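Local atomic coordinates of uncharacterized protein (Leishmania major, PDB entry 2B4W), a protein that is of unknown function but belongs to the DUF1861 family, placed with the fructosidase-like proteins, and may therefore have a carbohydrate-related role. Residues A87-N91 / E92-G96; D168-A172 / E173-K177. One frame throughout, in Å; residues are numbered along the deposited sequence.

Interaction 1. Residues A87-N91 / E92-G96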
ATOM      1  N   ALA A  87      -8.286   4.096  -0.474  1.00 18.58           N
ATOM      2  CA  ALA A  87      -8.610   4.468  -1.844  1.00 13.88           C
ATOM      3  C   ALA A  87      -9.739   5.485  -1.802  1.00 17.64           C
ATOM      4  O   ALA A  87     -10.460   5.546  -0.810  1.00 16.69           O
ATOM      5  CB  ALA A  87      -8.957   3.276  -2.699  1.00 15.68           C
ATOM      6  N   LYS A  88      -9.833   6.274  -2.871  1.00 17.40           N
ATOM      7  CA  LYS A  88     -10.962   7.180  -3.055  1.00 15.43           C
ATOM      8  C   LYS A  88     -11.832   6.670  -4.199  1.00 14.95           C
ATOM      9  O   LYS A  88     -11.386   6.505  -5.328  1.00 18.83           O
ATOM     10  CB  LYS A  88     -10.506   8.610  -3.297  1.00 17.27           C
ATOM     11  CG  LYS A  88     -11.556   9.684  -3.469  1.00 18.01           C
ATOM     12  CD  LYS A  88     -10.928  11.017  -3.919  1.00 18.11           C
ATOM     13  CE  LYS A  88     -11.063  11.189  -5.413  1.00 38.40           C
ATOM     14  NZ  LYS A  88     -10.307  12.370  -5.943  1.00 54.13           N
ATOM     15  N   ILE A  89     -13.094   6.408  -3.849  1.00 14.22           N
ATOM     16  CA  ILE A  89     -14.086   6.048  -4.867  1.00 16.81           C
ATOM     17  C   ILE A  89     -15.309   6.930  -4.645  1.00 18.21           C
ATOM     18  O   ILE A  89     -15.845   7.050  -3.541  1.00 19.19           O
ATOM     19  CB  ILE A  89     -14.380   4.549  -4.886  1.00 27.78           C
ATOM     20  CG1 ILE A  89     -13.113   3.701  -5.088  1.00 34.18           C
ATOM     21  CG2 ILE A  89     -15.383   4.162  -5.962  1.00 22.10           C
ATOM     22  CD1 ILE A  89     -12.386   3.379  -3.807  1.00 66.19           C
ATOM     23  N   ASN A  90     -15.707   7.600  -5.717  1.00 19.23           N
ATOM     24  CA  ASN A  90     -16.776   8.600  -5.683  1.00 28.04           C
ATOM     25  C   ASN A  90     -16.748   9.526  -4.479  1.00 29.40           C
ATOM     26  O   ASN A  90     -17.685   9.656  -3.680  1.00 15.78           O
ATOM     27  CB  ASN A  90     -18.151   7.913  -5.744  1.00 21.11           C
ATOM     28  CG  ASN A  90     -18.319   7.225  -7.084  1.00 23.39           C
ATOM     29  OD1 ASN A  90     -17.935   7.799  -8.098  1.00 26.17           O
ATOM     30  ND2 ASN A  90     -18.871   6.021  -7.072  1.00 32.09           N
ATOM     31  N   ASN A  91     -15.644  10.240  -4.306  1.00 26.43           N
ATOM     32  CA  ASN A  91     -15.588  11.294  -3.289  1.00 22.67           C
ATOM     33  C   ASN A  91     -15.643  10.815  -1.865  1.00 14.27           C
ATOM     34  O   ASN A  91     -15.871  11.608  -0.968  1.00 21.32           O
ATOM     35  CB  ASN A  91     -16.731  12.307  -3.587  1.00 20.19           C
ATOM     36  CG  ASN A  91     -16.425  12.879  -4.975  1.00 27.45           C
ATOM     37  OD1 ASN A  91     -17.222  12.763  -5.895  1.00 44.48           O
ATOM     38  ND2 ASN A  91     -15.249  13.479  -5.149  1.00 17.87           N
ATOM     39  N   GLU A  92     -15.384   9.520  -1.664  1.00 21.09           N
ATOM     40  CA  GLU A  92     -15.281   9.008  -0.306  1.00 27.88           C
ATOM     41  C   GLU A  92     -14.130   8.004  -0.196  1.00 20.17           C
ATOM     42  O   GLU A  92     -13.605   7.491  -1.190  1.00 17.10           O
ATOM     43  CB  GLU A  92     -16.593   8.371   0.154  1.00 28.09           C
ATOM     44  CG  GLU A  92     -16.860   6.985  -0.389  1.00 25.92           C
ATOM     45  CD  GLU A  92     -18.028   6.263   0.252  1.00 43.77           C
ATOM     46  OE1 GLU A  92     -18.496   6.680   1.328  1.00 41.81           O
ATOM     47  OE2 GLU A  92     -18.491   5.248  -0.325  1.00 29.75           O
HETATM   48  N   MSE A  93     -13.808   7.793   1.066  1.00 19.04           N
HETATM   49  CA  MSE A  93     -12.770   6.867   1.474  1.00 23.68           C
HETATM   50  C   MSE A  93     -13.368   5.448   1.555  1.00 21.89           C
HETATM   51  O   MSE A  93     -14.429   5.257   2.144  1.00 22.42           O
HETATM   52  CB  MSE A  93     -12.142   7.276   2.808  1.00 19.97           C
HETATM   53  CG  MSE A  93     -10.996   6.365   3.246  1.00 19.11           C
HETATM   54 SE   MSE A  93     -10.214   6.773   4.959  1.00 11.28          SE
HETATM   55  CE  MSE A  93      -8.904   7.930   4.127  1.00 21.04           C
ATOM     56  N   ILE A  94     -12.667   4.513   0.966  1.00 17.51           N
ATOM     57  CA  ILE A  94     -12.705   3.075   1.063  1.00 10.24           C
ATOM     58  C   ILE A  94     -11.408   2.688   1.793  1.00 20.47           C
ATOM     59  O   ILE A  94     -10.327   2.749   1.212  1.00 18.66           O
ATOM     60  CB  ILE A  94     -12.836   2.377  -0.269  1.00 12.52           C
ATOM     61  CG1 ILE A  94     -14.098   2.725  -1.064  1.00 17.58           C
ATOM     62  CG2 ILE A  94     -12.772   0.853  -0.101  1.00 20.73           C
ATOM     63  CD1 ILE A  94     -15.323   2.899  -0.197  1.00 23.51           C
ATOM     64  N   PHE A  95     -11.584   2.356   3.057  1.00 15.58           N
ATOM     65  CA  PHE A  95     -10.513   2.000   3.979  1.00 15.31           C
ATOM     66  C   PHE A  95     -10.558   0.495   4.257  1.00 20.88           C
ATOM     67  O   PHE A  95     -11.639  -0.064   4.423  1.00 24.72           O
ATOM     68  CB  PHE A  95     -10.625   2.771   5.267  1.00 19.14           C
ATOM     69  CG  PHE A  95      -9.819   2.260   6.454  1.00 22.38           C
ATOM     70  CD1 PHE A  95      -8.497   2.634   6.633  1.00 16.27           C
ATOM     71  CD2 PHE A  95     -10.376   1.427   7.410  1.00 28.69           C
ATOM     72  CE1 PHE A  95      -7.769   2.199   7.738  1.00 21.24           C
ATOM     73  CE2 PHE A  95      -9.668   0.991   8.514  1.00 20.63           C
ATOM     74  CZ  PHE A  95      -8.357   1.394   8.694  1.00 25.06           C
ATOM     75  N   GLY A  96      -9.383  -0.111   4.298  1.00 22.62           N
ATOM     76  CA  GLY A  96      -9.295  -1.531   4.555  1.00 25.84           C
ATOM     77  C   GLY A  96      -8.078  -1.899   5.360  1.00 22.39           C
ATOM     78  O   GLY A  96      -7.093  -1.199   5.602  1.00 21.16           O
TER
HETATM   79  O   HOH W   1     -17.309   4.846  -2.736  1.00 27.15           O
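Ile89 and Ile94 meet on one face of a tight two-residue beta hairpin, their side chains crossing at about a right angle. The tip of Ile89 does the touching: its CD1 lies 3.3 Å from CG1 of Ile94, tighter than usual van der Waals contact. In both residues CG1 stands beside the backbone N (chi1 -56° in Ile89), and it is these CG1 branches that meet. Branched residues suit these strand positions, where Ile89 also reaches Val137 of strand 136-139 and Ile94 reaches Ile167.

Strand 84-89 runs into strand 92-100 through a type I' turn from Ile89 to Glu92. Its two corners, Asn90 and Asn91, have positive phi, a conformation asparagine tolerates well. Paired amides and carbonyls of Ala87 and Ile94, and of Ile89 and Glu92, close the hairpin; Ile94 N to Ala87 O, at 3.0 Å, is nearly straight at its hydrogen. By contrast, Glu92 N comes to Ile89 O from above the carbonyl plane.

The other face carries Lys88 and Met93, present as selenomethionine; beyond the pair, both touch Phe309. Ala87, whose side chain is a single methyl, lies on the face of the isoleucines and touches Val137.

Glu92 begins on that same face, but its chain leads away, putting its carboxylate in a salt bridge with Arg116. Its CG sits between the backbone N and the carbonyl carbon (chi1 78°), 3.3 Å from Ile89 O. One water joins the side chain to the turn, donating to Glu92 OE2 at 2.7 Å and to Ile89 O at 2.8 Å.

Interaction 2. Residues D168-A172 / E173-K177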
ATOM      1  N   ASP A 168     -20.463  -1.621  -4.420  1.00 25.52           N
ATOM      2  CA  ASP A 168     -21.602  -2.421  -4.042  1.00 32.47           C
ATOM      3  C   ASP A 168     -21.500  -3.866  -4.498  1.00 36.77           C
ATOM      4  O   ASP A 168     -22.300  -4.693  -4.062  1.00 29.85           O
ATOM      5  CB  ASP A 168     -22.888  -1.848  -4.650  1.00 30.36           C
ATOM      6  CG  ASP A 168     -23.170  -0.455  -4.142  1.00 32.16           C
ATOM      7  OD1 ASP A 168     -23.106  -0.256  -2.913  1.00 46.36           O
ATOM      8  OD2 ASP A 168     -23.440   0.427  -4.989  1.00 71.41           O
ATOM      9  N   GLU A 169     -20.549  -4.182  -5.369  1.00 30.14           N
ATOM     10  CA  GLU A 169     -20.473  -5.561  -5.832  1.00 24.17           C
ATOM     11  C   GLU A 169     -19.283  -6.297  -5.223  1.00 17.58           C
ATOM     12  O   GLU A 169     -19.108  -7.481  -5.431  1.00 21.89           O
ATOM     13  CB  GLU A 169     -20.329  -5.603  -7.350  1.00 25.52           C
ATOM     14  CG  GLU A 169     -21.500  -4.936  -8.070  1.00 23.20           C
ATOM     15  CD  GLU A 169     -21.424  -5.302  -9.542  1.00 28.15           C
ATOM     16  OE1 GLU A 169     -20.285  -5.563  -9.990  1.00 29.79           O
ATOM     17  OE2 GLU A 169     -22.491  -5.327 -10.182  1.00 27.71           O
ATOM     18  N   LEU A 170     -18.479  -5.518  -4.513  1.00 27.30           N
ATOM     19  CA  LEU A 170     -17.299  -6.018  -3.844  1.00 22.99           C
ATOM     20  C   LEU A 170     -17.692  -6.971  -2.707  1.00 26.77           C
ATOM     21  O   LEU A 170     -18.550  -6.614  -1.903  1.00 29.66           O
ATOM     22  CB  LEU A 170     -16.496  -4.847  -3.283  1.00 19.66           C
ATOM     23  CG  LEU A 170     -15.055  -5.178  -2.906  1.00 20.56           C
ATOM     24  CD1 LEU A 170     -14.236  -5.460  -4.147  1.00 24.16           C
ATOM     25  CD2 LEU A 170     -14.436  -4.040  -2.120  1.00 21.33           C
ATOM     26  N   GLY A 171     -17.055  -8.125  -2.675  1.00 30.81           N
ATOM     27  CA  GLY A 171     -17.273  -9.196  -1.708  1.00 24.96           C
ATOM     28  C   GLY A 171     -16.407 -10.405  -2.049  1.00 29.56           C
ATOM     29  O   GLY A 171     -15.734 -10.389  -3.087  1.00 25.83           O
ATOM     30  N   ALA A 172     -16.411 -11.412  -1.183  1.00 33.23           N
ATOM     31  CA  ALA A 172     -15.424 -12.490  -1.160  1.00 32.40           C
ATOM     32  C   ALA A 172     -15.426 -13.333  -2.421  1.00 32.56           C
ATOM     33  O   ALA A 172     -14.385 -13.712  -2.963  1.00 35.08           O
ATOM     34  CB  ALA A 172     -15.648 -13.366   0.075  1.00 40.19           C
ATOM     35  N   GLU A 173     -16.618 -13.639  -2.937  1.00 38.69           N
ATOM     36  CA  GLU A 173     -16.655 -14.513  -4.103  1.00 37.55           C
ATOM     37  C   GLU A 173     -16.074 -13.885  -5.356  1.00 35.08           C
ATOM     38  O   GLU A 173     -15.164 -14.453  -5.964  1.00 40.74           O
ATOM     39  CB  GLU A 173     -18.112 -14.922  -4.353  1.00 40.84           C
ATOM     40  CG  GLU A 173     -18.756 -15.544  -3.125  1.00 60.47           C
ATOM     41  CD  GLU A 173     -19.368 -14.552  -2.163  1.00 71.97           C
ATOM     42  OE1 GLU A 173     -19.315 -13.324  -2.393  1.00 56.36           O
ATOM     43  OE2 GLU A 173     -19.926 -15.014  -1.140  1.00 94.80           O
ATOM     44  N   VAL A 174     -16.587 -12.732  -5.775  1.00 36.08           N
ATOM     45  CA  VAL A 174     -16.057 -12.131  -7.006  1.00 27.18           C
ATOM     46  C   VAL A 174     -14.566 -11.851  -6.880  1.00 24.85           C
ATOM     47  O   VAL A 174     -13.772 -11.957  -7.817  1.00 34.90           O
ATOM     48  CB  VAL A 174     -16.821 -10.849  -7.383  1.00 34.88           C
ATOM     49  CG1 VAL A 174     -18.314 -11.135  -7.512  1.00 54.73           C
ATOM     50  CG2 VAL A 174     -16.600  -9.734  -6.379  1.00 40.10           C
ATOM     51  N   ILE A 175     -14.145 -11.495  -5.676  1.00 24.28           N
ATOM     52  CA  ILE A 175     -12.735 -11.258  -5.403  1.00 27.25           C
ATOM     53  C   ILE A 175     -11.949 -12.508  -5.756  1.00 26.33           C
ATOM     54  O   ILE A 175     -11.066 -12.514  -6.605  1.00 31.25           O
ATOM     55  CB  ILE A 175     -12.567 -10.848  -3.921  1.00 33.32           C
ATOM     56  CG1 ILE A 175     -13.086  -9.428  -3.652  1.00 30.27           C
ATOM     57  CG2 ILE A 175     -11.132 -11.049  -3.493  1.00 33.94           C
ATOM     58  CD1 ILE A 175     -12.924  -8.890  -2.267  1.00 23.96           C
ATOM     59  N   ALA A 176     -12.307 -13.601  -5.099  1.00 34.73           N
ATOM     60  CA  ALA A 176     -11.720 -14.912  -5.294  1.00 44.14           C
ATOM     61  C   ALA A 176     -11.654 -15.357  -6.746  1.00 45.92           C
ATOM     62  O   ALA A 176     -10.690 -15.991  -7.180  1.00 55.61           O
ATOM     63  CB  ALA A 176     -12.548 -15.922  -4.496  1.00 58.95           C
ATOM     64  N   LYS A 177     -12.688 -15.053  -7.524  1.00 38.52           N
ATOM     65  CA  LYS A 177     -12.715 -15.544  -8.898  1.00 45.15           C
ATOM     66  C   LYS A 177     -12.004 -14.608  -9.862  1.00 50.56           C
ATOM     67  O   LYS A 177     -11.995 -14.838 -11.079  1.00 45.02           O
TER
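Between Ala172 and Ala176 the backbone completes a turn of helix: the amide N of Ala176 donates to Ala172 O at 3.0 Å, with an angle of 169° at the hydrogen. One residue earlier, Ile175 N approaches Gly171 O at 3.2 Å, a bond whose details are less certain because that oxygen lies too close to a neighbour in the model. Before the helix the chain is a short 3-10 segment at Asp168 and Glu169, followed by an extended passage through Leu170 and Gly171. The turn into helix comes at Ala172, and Lys177 N continues the pattern by bonding to Glu173 O at 3.0 Å.

Gly171 occupies the N-cap position, immediately before the short helix 172-176, which follows strand 159-164 in the chain. Its backbone is almost fully stretched (phi 177°), a conformation open to glycine, and it has no side chain to offer as a cap.

On the buried side, the side chains of Leu170 and Ile175 run at a slant to one another, and their methyl ends meet at 4.1 Å between Leu170 CD1 and Ile175 CD1. The CB of Leu170 points away from the helix, but with CG anti to the backbone N (chi1 -163°) the branch carrying CD1 comes back to it. These long aliphatic chains suit a site bordered by other apolar groups: Leu170 also touches Leu164, and Ile175 touches Pro129, Met132 and Ile135.

Val174 meets the preceding residues through CG2, which is set between the backbone N and the carbonyl carbon and lies 3.5 Å from Glu169 O. Glu169 itself directs its carboxylate to Asn165 through OE2. Ala172, with only a methyl to place, packs against Pro129, and Leu170 O accepts a hydrogen bond from Thr126 OG1.

Overall arrangement
Interaction 1 closes along the chain before interaction 2 opens, and the two do not touch: their centres are about 17 Å apart and their nearest atoms about 6 Å. The hairpin belongs to a four-stranded antiparallel sheet, whereas residues 168-177 follow strand 159-164 of the next such sheet and lie farther out, about 20 Å from the centre of the chain against 14 Å. Arg116 links their surroundings, forming a salt bridge with Glu92 and a long, weak ion pair with Asp168. Ile167, just before the second contact, touches Ile94. No active site or ligand is known here to which either contact could be related.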